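Local coordinates for BH2092 protein (Bacillus halodurans, PDB 3NHV) that is of unknown function but carries a rhodanese-like domain, a fold best known from sulfurtransferases, at residues A44-H49 with E119-A124; W111-G116 with A126-N131. All blocks are in the same frame, centred on the assembly; numbering follows the deposited sequence.

Interaction 1 (A44-H49 with E119-A124); sequences AYKECH and EGTLGA
H49 and E119 pair as a single antiparallel bridge, hydrogen-bonded in both directions, which ties the end of helix 42-47 of the rhodanese-like domain to the loop that follows helix 107-113. H49 N reaches E119 O at 3.0 Å, and E119 N returns a straight bond (175° at the hydrogen) to H49 O. Beyond the bridge, carbonyls at the helix end take up loop amides: T121 N lies on a lone pair of K46 O at 3.0 Å, while E47 O receives G123 N at 3.1 Å and, weakly, L122 N. G120 suits its place because a CB would collide with E47 O; instead its CA donates a C-H...O contact to that oxygen.

Among side chains, CG of H49 stands between the backbone N and the carbonyl carbon (chi1 63°), which turns one ring face over E119 O, 3.6 Å from the ring plane. The E119 carboxylate stands almost perpendicular to that ring, at 85°. With an alanine here the imidazole would be gone, and E119 O would probably lose its aromatic cover. Farther along, the bent aliphatic part of K46 crosses T121, bringing CD of K46 to 3.2 Å from OG1 of T121.

Interaction 2 (W111-G116 with A126-N131); sequences WRKENG and ADLFWN
R112 points its guanidinium at the backbone of 126-131 and grips two successive carbonyls with its two terminal nitrogens. NH1 of R112 bonds to D127 O at 3.0 Å and NH2 of R112 to A126 O at 3.2 Å. The acceptors differ in their setting: D127 O lies in the guanidinium plane, whereas A126 O is tilted somewhat from it. Each nitrogen approaches from above the plane of its carbonyl, and the bond from NH1 is the more bent. The R112 chain turns once, at chi3 (63°), and this bend brings the planar head against the two carbonyl oxygens. Having two divergent donors on a rigid plane, arginine is well suited to hold neighbouring peptide oxygens.

Helix 107-113, from which R112 and K113 project, is the last helix of the rhodanese-like alpha/beta fold, and the contact fastens the chain that follows it back against its C-terminal end. L128 runs past R112 in the opposite direction. L128 places CD1 over one guanidinium face, toward the rim and 3.8 Å from NH1 of R112, because its CG lies opposite the backbone N (chi1 -178°); a branched aliphatic residue can cover that face without competing for its N-H groups. The other branch, CD2 of L128, meets CE of K113 at 4.3 Å. K113 thus offers its methylenes here, while its ammonium forms a salt bridge with E109. K113 also packs against F129 of the second subunit.

Interactions 1 and 2 have centres about 10 Å apart. Their segments alternate along the sequence: the chain leaving helix 107-113 first meets the end of helix 42-47, then turns back to its own helix. C48 and R112 join the two contacts. CB of C48 comes within 3.5 Å of CB of A126, and SG of C48 lies 4.0 Å from CD of R112. NH2 of R112 also lies 3.2 Å from A124 O. W80, in the loop after strand 74-78 that holds the disulfide C79-C84 and probably corresponds to the active-site loop of rhodaneses, touches A44 of interaction 1 and the ring of W130 of interaction 2. Residues of interaction 2 also pack against both other subunits.

Interaction 1 (A44-H49 with E119-A124)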
ATOM      1  N   ALA B  44     -19.040 -10.674   6.789  1.00 68.41           N
ATOM      2  CA  ALA B  44     -18.423 -10.234   5.538  1.00 63.23           C
ATOM      3  C   ALA B  44     -18.003 -11.430   4.693  1.00 60.50           C
ATOM      4  O   ALA B  44     -18.234 -11.464   3.485  1.00 64.69           O
ATOM      5  CB  ALA B  44     -17.216  -9.362   5.830  1.00 58.83           C
ATOM      6  N   TYR B  45     -17.381 -12.409   5.335  1.00 55.88           N
ATOM      7  CA  TYR B  45     -16.931 -13.606   4.642  1.00 57.83           C
ATOM      8  C   TYR B  45     -18.096 -14.369   4.033  1.00 61.47           C
ATOM      9  O   TYR B  45     -18.065 -14.715   2.854  1.00 61.28           O
ATOM     10  CB  TYR B  45     -16.163 -14.510   5.610  1.00 52.92           C
ATOM     11  CG  TYR B  45     -15.871 -15.902   5.091  1.00 52.07           C
ATOM     12  CD1 TYR B  45     -16.855 -16.898   5.094  1.00 50.25           C
ATOM     13  CD2 TYR B  45     -14.604 -16.234   4.617  1.00 50.82           C
ATOM     14  CE1 TYR B  45     -16.578 -18.191   4.637  1.00 41.05           C
ATOM     15  CE2 TYR B  45     -14.320 -17.517   4.159  1.00 52.06           C
ATOM     16  CZ  TYR B  45     -15.307 -18.488   4.173  1.00 45.53           C
ATOM     17  OH  TYR B  45     -15.004 -19.749   3.725  1.00 47.08           O
ATOM     18  N   LYS B  46     -19.126 -14.622   4.836  1.00 68.42           N
ATOM     19  CA  LYS B  46     -20.298 -15.364   4.374  1.00 68.94           C
ATOM     20  C   LYS B  46     -20.973 -14.697   3.169  1.00 64.59           C
ATOM     21  O   LYS B  46     -21.593 -15.379   2.352  1.00 62.97           O
ATOM     22  CB  LYS B  46     -21.293 -15.538   5.534  1.00 74.77           C
ATOM     23  CG  LYS B  46     -22.311 -16.680   5.367  1.00 84.63           C
ATOM     24  CD  LYS B  46     -23.562 -16.260   4.583  1.00 91.17           C
ATOM     25  CE  LYS B  46     -24.401 -15.202   5.322  1.00 83.19           C
ATOM     26  NZ  LYS B  46     -24.906 -15.660   6.650  1.00 78.04           N
ATOM     27  N   GLU B  47     -20.836 -13.377   3.051  1.00 62.52           N
ATOM     28  CA  GLU B  47     -21.432 -12.641   1.934  1.00 63.48           C
ATOM     29  C   GLU B  47     -20.581 -12.738   0.671  1.00 68.15           C
ATOM     30  O   GLU B  47     -21.075 -13.079  -0.408  1.00 63.78           O
ATOM     31  CB  GLU B  47     -21.597 -11.161   2.285  1.00 65.52           C
ATOM     32  CG  GLU B  47     -22.528 -10.888   3.440  1.00 78.74           C
ATOM     33  CD  GLU B  47     -22.738  -9.404   3.679  1.00 84.57           C
ATOM     34  OE1 GLU B  47     -23.185  -8.710   2.740  1.00 82.57           O
ATOM     35  OE2 GLU B  47     -22.460  -8.933   4.807  1.00 90.44           O
ATOM     36  N   CYS B  48     -19.295 -12.430   0.817  1.00 72.31           N
ATOM     37  CA  CYS B  48     -18.357 -12.450  -0.304  1.00 64.96           C
ATOM     38  C   CYS B  48     -16.928 -12.740   0.150  1.00 58.47           C
ATOM     39  O   CYS B  48     -16.370 -12.011   0.971  1.00 56.66           O
ATOM     40  CB  CYS B  48     -18.400 -11.097  -1.021  1.00 63.80           C
ATOM     41  SG  CYS B  48     -17.207 -10.911  -2.348  1.00 59.25           S
ATOM     42  N   HIS B  49     -16.341 -13.804  -0.386  1.00 51.54           N
ATOM     43  CA  HIS B  49     -14.977 -14.162  -0.028  1.00 52.26           C
ATOM     44  C   HIS B  49     -14.209 -14.806  -1.176  1.00 50.08           C
ATOM     45  O   HIS B  49     -14.768 -15.096  -2.229  1.00 49.91           O
ATOM     46  CB  HIS B  49     -14.970 -15.082   1.201  1.00 52.52           C
ATOM     47  CG  HIS B  49     -15.648 -16.401   0.987  1.00 62.01           C
ATOM     48  ND1 HIS B  49     -15.154 -17.364   0.135  1.00 65.66           N
ATOM     49  CD2 HIS B  49     -16.762 -16.932   1.548  1.00 60.06           C
ATOM     50  CE1 HIS B  49     -15.931 -18.433   0.182  1.00 68.81           C
ATOM     51  NE2 HIS B  49     -16.913 -18.196   1.033  1.00 61.31           N
ATOM     52  N   GLU B 119     -17.282 -16.083  -4.050  1.00 64.94           N
ATOM     53  CA  GLU B 119     -18.271 -17.044  -3.574  1.00 66.27           C
ATOM     54  C   GLU B 119     -18.937 -16.479  -2.335  1.00 65.78           C
ATOM     55  O   GLU B 119     -18.293 -15.802  -1.538  1.00 73.55           O
ATOM     56  CB  GLU B 119     -17.611 -18.377  -3.226  1.00 66.45           C
ATOM     57  CG  GLU B 119     -16.900 -19.036  -4.389  1.00 78.18           C
ATOM     58  CD  GLU B 119     -16.190 -20.318  -3.990  1.00 86.13           C
ATOM     59  OE1 GLU B 119     -15.449 -20.308  -2.982  1.00 88.81           O
ATOM     60  OE2 GLU B 119     -16.364 -21.338  -4.692  1.00 96.45           O
ATOM     61  N   GLY B 120     -20.228 -16.754  -2.180  1.00 71.81           N
ATOM     62  CA  GLY B 120     -20.951 -16.259  -1.022  1.00 70.19           C
ATOM     63  C   GLY B 120     -22.397 -15.894  -1.301  1.00 68.74           C
ATOM     64  O   GLY B 120     -22.937 -16.200  -2.363  1.00 72.09           O
ATOM     65  N   THR B 121     -23.016 -15.228  -0.332  1.00 65.88           N
ATOM     66  CA  THR B 121     -24.407 -14.810  -0.431  1.00 62.63           C
ATOM     67  C   THR B 121     -24.640 -13.758  -1.501  1.00 63.59           C
ATOM     68  O   THR B 121     -25.409 -13.973  -2.434  1.00 75.06           O
ATOM     69  CB  THR B 121     -24.908 -14.240   0.912  1.00 62.75           C
ATOM     70  OG1 THR B 121     -25.034 -15.303   1.864  1.00 60.59           O
ATOM     71  CG2 THR B 121     -26.255 -13.545   0.736  1.00 66.72           C
ATOM     72  N   LEU B 122     -23.989 -12.610  -1.353  1.00 63.78           N
ATOM     73  CA  LEU B 122     -24.152 -11.525  -2.309  1.00 53.88           C
ATOM     74  C   LEU B 122     -23.166 -11.610  -3.454  1.00 50.57           C
ATOM     75  O   LEU B 122     -23.327 -10.933  -4.467  1.00 47.09           O
ATOM     76  CB  LEU B 122     -23.997 -10.183  -1.607  1.00 49.17           C
ATOM     77  CG  LEU B 122     -24.960  -9.954  -0.447  1.00 56.40           C
ATOM     78  CD1 LEU B 122     -24.713  -8.577   0.147  1.00 43.34           C
ATOM     79  CD2 LEU B 122     -26.392 -10.079  -0.941  1.00 53.41           C
ATOM     80  N   GLY B 123     -22.142 -12.441  -3.288  1.00 57.47           N
ATOM     81  CA  GLY B 123     -21.134 -12.591  -4.323  1.00 58.82           C
ATOM     82  C   GLY B 123     -20.603 -11.264  -4.841  1.00 61.53           C
ATOM     83  O   GLY B 123     -20.125 -10.427  -4.074  1.00 57.71           O
ATOM     84  N   ALA B 124     -20.702 -11.071  -6.153  1.00 62.55           N
ATOM     85  CA  ALA B 124     -20.226  -9.850  -6.790  1.00 58.16           C
ATOM     86  C   ALA B 124     -21.101  -8.643  -6.468  1.00 60.08           C
ATOM     87  O   ALA B 124     -20.803  -7.530  -6.892  1.00 58.51           O
ATOM     88  CB  ALA B 124     -20.152 -10.051  -8.298  1.00 62.28           C
TER

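Interaction 2 (W111-G116 with A126-N131)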
ATOM      1  N   TRP B 111      -8.807  -7.951  -5.470  1.00 51.60           N
ATOM      2  CA  TRP B 111      -8.986  -9.290  -6.015  1.00 46.16           C
ATOM      3  C   TRP B 111     -10.166  -9.242  -6.972  1.00 49.69           C
ATOM      4  O   TRP B 111     -10.129  -9.816  -8.065  1.00 47.18           O
ATOM      5  CB  TRP B 111      -9.263 -10.294  -4.901  1.00 47.03           C
ATOM      6  CG  TRP B 111      -9.742 -11.590  -5.418  1.00 47.41           C
ATOM      7  CD1 TRP B 111     -11.034 -11.941  -5.675  1.00 42.25           C
ATOM      8  CD2 TRP B 111      -8.934 -12.698  -5.828  1.00 46.22           C
ATOM      9  NE1 TRP B 111     -11.082 -13.197  -6.225  1.00 42.27           N
ATOM     10  CE2 TRP B 111      -9.810 -13.686  -6.330  1.00 44.34           C
ATOM     11  CE3 TRP B 111      -7.557 -12.950  -5.824  1.00 39.88           C
ATOM     12  CZ2 TRP B 111      -9.350 -14.911  -6.825  1.00 46.44           C
ATOM     13  CZ3 TRP B 111      -7.097 -14.169  -6.316  1.00 43.53           C
ATOM     14  CH2 TRP B 111      -7.992 -15.134  -6.810  1.00 41.93           C
ATOM     15  N   ARG B 112     -11.214  -8.544  -6.550  1.00 47.80           N
ATOM     16  CA  ARG B 112     -12.409  -8.398  -7.361  1.00 47.26           C
ATOM     17  C   ARG B 112     -12.153  -7.415  -8.505  1.00 45.93           C
ATOM     18  O   ARG B 112     -12.596  -7.645  -9.625  1.00 53.87           O
ATOM     19  CB  ARG B 112     -13.581  -7.932  -6.484  1.00 55.13           C
ATOM     20  CG  ARG B 112     -14.022  -8.951  -5.432  1.00 52.56           C
ATOM     21  CD  ARG B 112     -14.969  -8.323  -4.427  1.00 51.20           C
ATOM     22  NE  ARG B 112     -16.197  -7.863  -5.064  1.00 56.25           N
ATOM     23  CZ  ARG B 112     -17.120  -7.106  -4.476  1.00 59.89           C
ATOM     24  NH1 ARG B 112     -16.972  -6.709  -3.220  1.00 58.89           N
ATOM     25  NH2 ARG B 112     -18.199  -6.746  -5.153  1.00 54.09           N
ATOM     26  N   LYS B 113     -11.432  -6.330  -8.235  1.00 41.80           N
ATOM     27  CA  LYS B 113     -11.126  -5.364  -9.289  1.00 42.98           C
ATOM     28  C   LYS B 113     -10.328  -6.045 -10.401  1.00 44.26           C
ATOM     29  O   LYS B 113     -10.516  -5.752 -11.578  1.00 40.80           O
ATOM     30  CB  LYS B 113     -10.320  -4.181  -8.744  1.00 37.23           C
ATOM     31  CG  LYS B 113     -11.155  -3.104  -8.057  1.00 44.85           C
ATOM     32  CD  LYS B 113     -10.278  -1.949  -7.583  1.00 49.31           C
ATOM     33  CE  LYS B 113     -11.070  -0.932  -6.768  1.00 62.06           C
ATOM     34  NZ  LYS B 113     -10.208   0.145  -6.179  1.00 57.24           N
ATOM     35  N   GLU B 114      -9.441  -6.958 -10.030  1.00 36.76           N
ATOM     36  CA  GLU B 114      -8.654  -7.654 -11.029  1.00 41.44           C
ATOM     37  C   GLU B 114      -9.450  -8.804 -11.653  1.00 50.81           C
ATOM     38  O   GLU B 114      -8.887  -9.773 -12.167  1.00 43.63           O
ATOM     39  CB  GLU B 114      -7.337  -8.138 -10.417  1.00 36.58           C
ATOM     40  CG  GLU B 114      -6.300  -7.020 -10.345  1.00 37.52           C
ATOM     41  CD  GLU B 114      -5.103  -7.355  -9.477  1.00 54.06           C
ATOM     42  OE1 GLU B 114      -4.567  -8.479  -9.596  1.00 49.99           O
ATOM     43  OE2 GLU B 114      -4.682  -6.480  -8.683  1.00 52.12           O
ATOM     44  N   ASN B 115     -10.775  -8.665 -11.608  1.00 53.76           N
ATOM     45  CA  ASN B 115     -11.706  -9.643 -12.163  1.00 53.68           C
ATOM     46  C   ASN B 115     -11.593 -11.020 -11.539  1.00 45.72           C
ATOM     47  O   ASN B 115     -11.483 -12.010 -12.248  1.00 61.51           O
ATOM     48  CB  ASN B 115     -11.501  -9.771 -13.672  1.00 59.31           C
ATOM     49  CG  ASN B 115     -12.805  -9.945 -14.419  1.00 63.86           C
ATOM     50  OD1 ASN B 115     -13.731  -9.152 -14.243  1.00 66.50           O
ATOM     51  ND2 ASN B 115     -12.885 -10.971 -15.262  1.00 56.57           N
ATOM     52  N   GLY B 116     -11.624 -11.091 -10.218  1.00 50.11           N
ATOM     53  CA  GLY B 116     -11.530 -12.386  -9.568  1.00 54.20           C
ATOM     54  C   GLY B 116     -12.908 -12.922  -9.241  1.00 61.66           C
ATOM     55  O   GLY B 116     -13.843 -12.147  -9.034  1.00 59.39           O
ATOM     56  N   ALA B 126     -21.944  -7.879  -3.235  1.00 63.33           N
ATOM     57  CA  ALA B 126     -21.583  -7.441  -1.891  1.00 68.21           C
ATOM     58  C   ALA B 126     -20.846  -6.103  -1.948  1.00 70.24           C
ATOM     59  O   ALA B 126     -20.376  -5.688  -3.008  1.00 70.53           O
ATOM     60  CB  ALA B 126     -20.705  -8.484  -1.229  1.00 69.77           C
ATOM     61  N   ASP B 127     -20.751  -5.429  -0.806  1.00 69.34           N
ATOM     62  CA  ASP B 127     -20.064  -4.150  -0.763  1.00 68.23           C
ATOM     63  C   ASP B 127     -18.596  -4.318  -1.096  1.00 67.94           C
ATOM     64  O   ASP B 127     -17.980  -5.331  -0.762  1.00 68.59           O
ATOM     65  CB  ASP B 127     -20.210  -3.497   0.605  1.00 73.45           C
ATOM     66  CG  ASP B 127     -21.588  -2.916   0.814  1.00 84.71           C
ATOM     67  OD1 ASP B 127     -22.164  -2.413  -0.179  1.00 87.83           O
ATOM     68  OD2 ASP B 127     -22.089  -2.949   1.958  1.00 85.64           O
ATOM     69  N   LEU B 128     -18.034  -3.321  -1.762  1.00 62.47           N
ATOM     70  CA  LEU B 128     -16.640  -3.378  -2.150  1.00 54.04           C
ATOM     71  C   LEU B 128     -15.744  -2.847  -1.048  1.00 51.32           C
ATOM     72  O   LEU B 128     -14.653  -3.361  -0.831  1.00 48.29           O
ATOM     73  CB  LEU B 128     -16.426  -2.573  -3.428  1.00 52.52           C
ATOM     74  CG  LEU B 128     -15.006  -2.571  -3.985  1.00 52.32           C
ATOM     75  CD1 LEU B 128     -14.506  -3.996  -4.201  1.00 52.71           C
ATOM     76  CD2 LEU B 128     -15.005  -1.800  -5.285  1.00 54.86           C
ATOM     77  N   PHE B 129     -16.215  -1.824  -0.347  1.00 54.33           N
ATOM     78  CA  PHE B 129     -15.435  -1.225   0.725  1.00 52.48           C
ATOM     79  C   PHE B 129     -16.055  -1.436   2.105  1.00 53.76           C
ATOM     80  O   PHE B 129     -17.243  -1.715   2.233  1.00 57.12           O
ATOM     81  CB  PHE B 129     -15.286   0.279   0.503  1.00 55.57           C
ATOM     82  CG  PHE B 129     -14.731   0.652  -0.833  1.00 58.97           C
ATOM     83  CD1 PHE B 129     -15.581   0.968  -1.888  1.00 65.29           C
ATOM     84  CD2 PHE B 129     -13.356   0.727  -1.031  1.00 60.75           C
ATOM     85  CE1 PHE B 129     -15.067   1.359  -3.130  1.00 74.10           C
ATOM     86  CE2 PHE B 129     -12.829   1.114  -2.262  1.00 68.07           C
ATOM     87  CZ  PHE B 129     -13.687   1.434  -3.317  1.00 76.40           C
ATOM     88  N   TRP B 130     -15.228  -1.285   3.133  1.00 53.89           N
ATOM     89  CA  TRP B 130     -15.664  -1.409   4.514  1.00 57.21           C
ATOM     90  C   TRP B 130     -16.506  -0.174   4.840  1.00 60.71           C
ATOM     91  O   TRP B 130     -16.117   0.948   4.501  1.00 53.69           O
ATOM     92  CB  TRP B 130     -14.446  -1.448   5.431  1.00 58.84           C
ATOM     93  CG  TRP B 130     -14.779  -1.518   6.887  1.00 66.92           C
ATOM     94  CD1 TRP B 130     -15.384  -2.554   7.540  1.00 70.52           C
ATOM     95  CD2 TRP B 130     -14.485  -0.532   7.889  1.00 67.98           C
ATOM     96  NE1 TRP B 130     -15.479  -2.281   8.884  1.00 68.01           N
ATOM     97  CE2 TRP B 130     -14.934  -1.046   9.126  1.00 70.37           C
ATOM     98  CE3 TRP B 130     -13.883   0.734   7.862  1.00 66.83           C
ATOM     99  CZ2 TRP B 130     -14.802  -0.340  10.327  1.00 65.47           C
ATOM    100  CZ3 TRP B 130     -13.750   1.437   9.058  1.00 69.49           C
ATOM    101  CH2 TRP B 130     -14.208   0.896  10.272  1.00 70.38           C
ATOM    102  N   ASN B 131     -17.653  -0.382   5.491  1.00 66.70           N
ATOM    103  CA  ASN B 131     -18.561   0.716   5.857  1.00 66.82           C
ATOM    104  C   ASN B 131     -18.354   1.137   7.311  1.00 64.83           C
ATOM    105  O   ASN B 131     -18.711   0.411   8.239  1.00 65.71           O
ATOM    106  CB  ASN B 131     -20.020   0.292   5.663  1.00 65.06           C
ATOM    107  CG  ASN B 131     -20.965   1.477   5.522  1.00 66.82           C
ATOM    108  OD1 ASN B 131     -20.875   2.463   6.262  1.00 73.31           O
ATOM    109  ND2 ASN B 131     -21.889   1.377   4.572  1.00 59.26           N
TER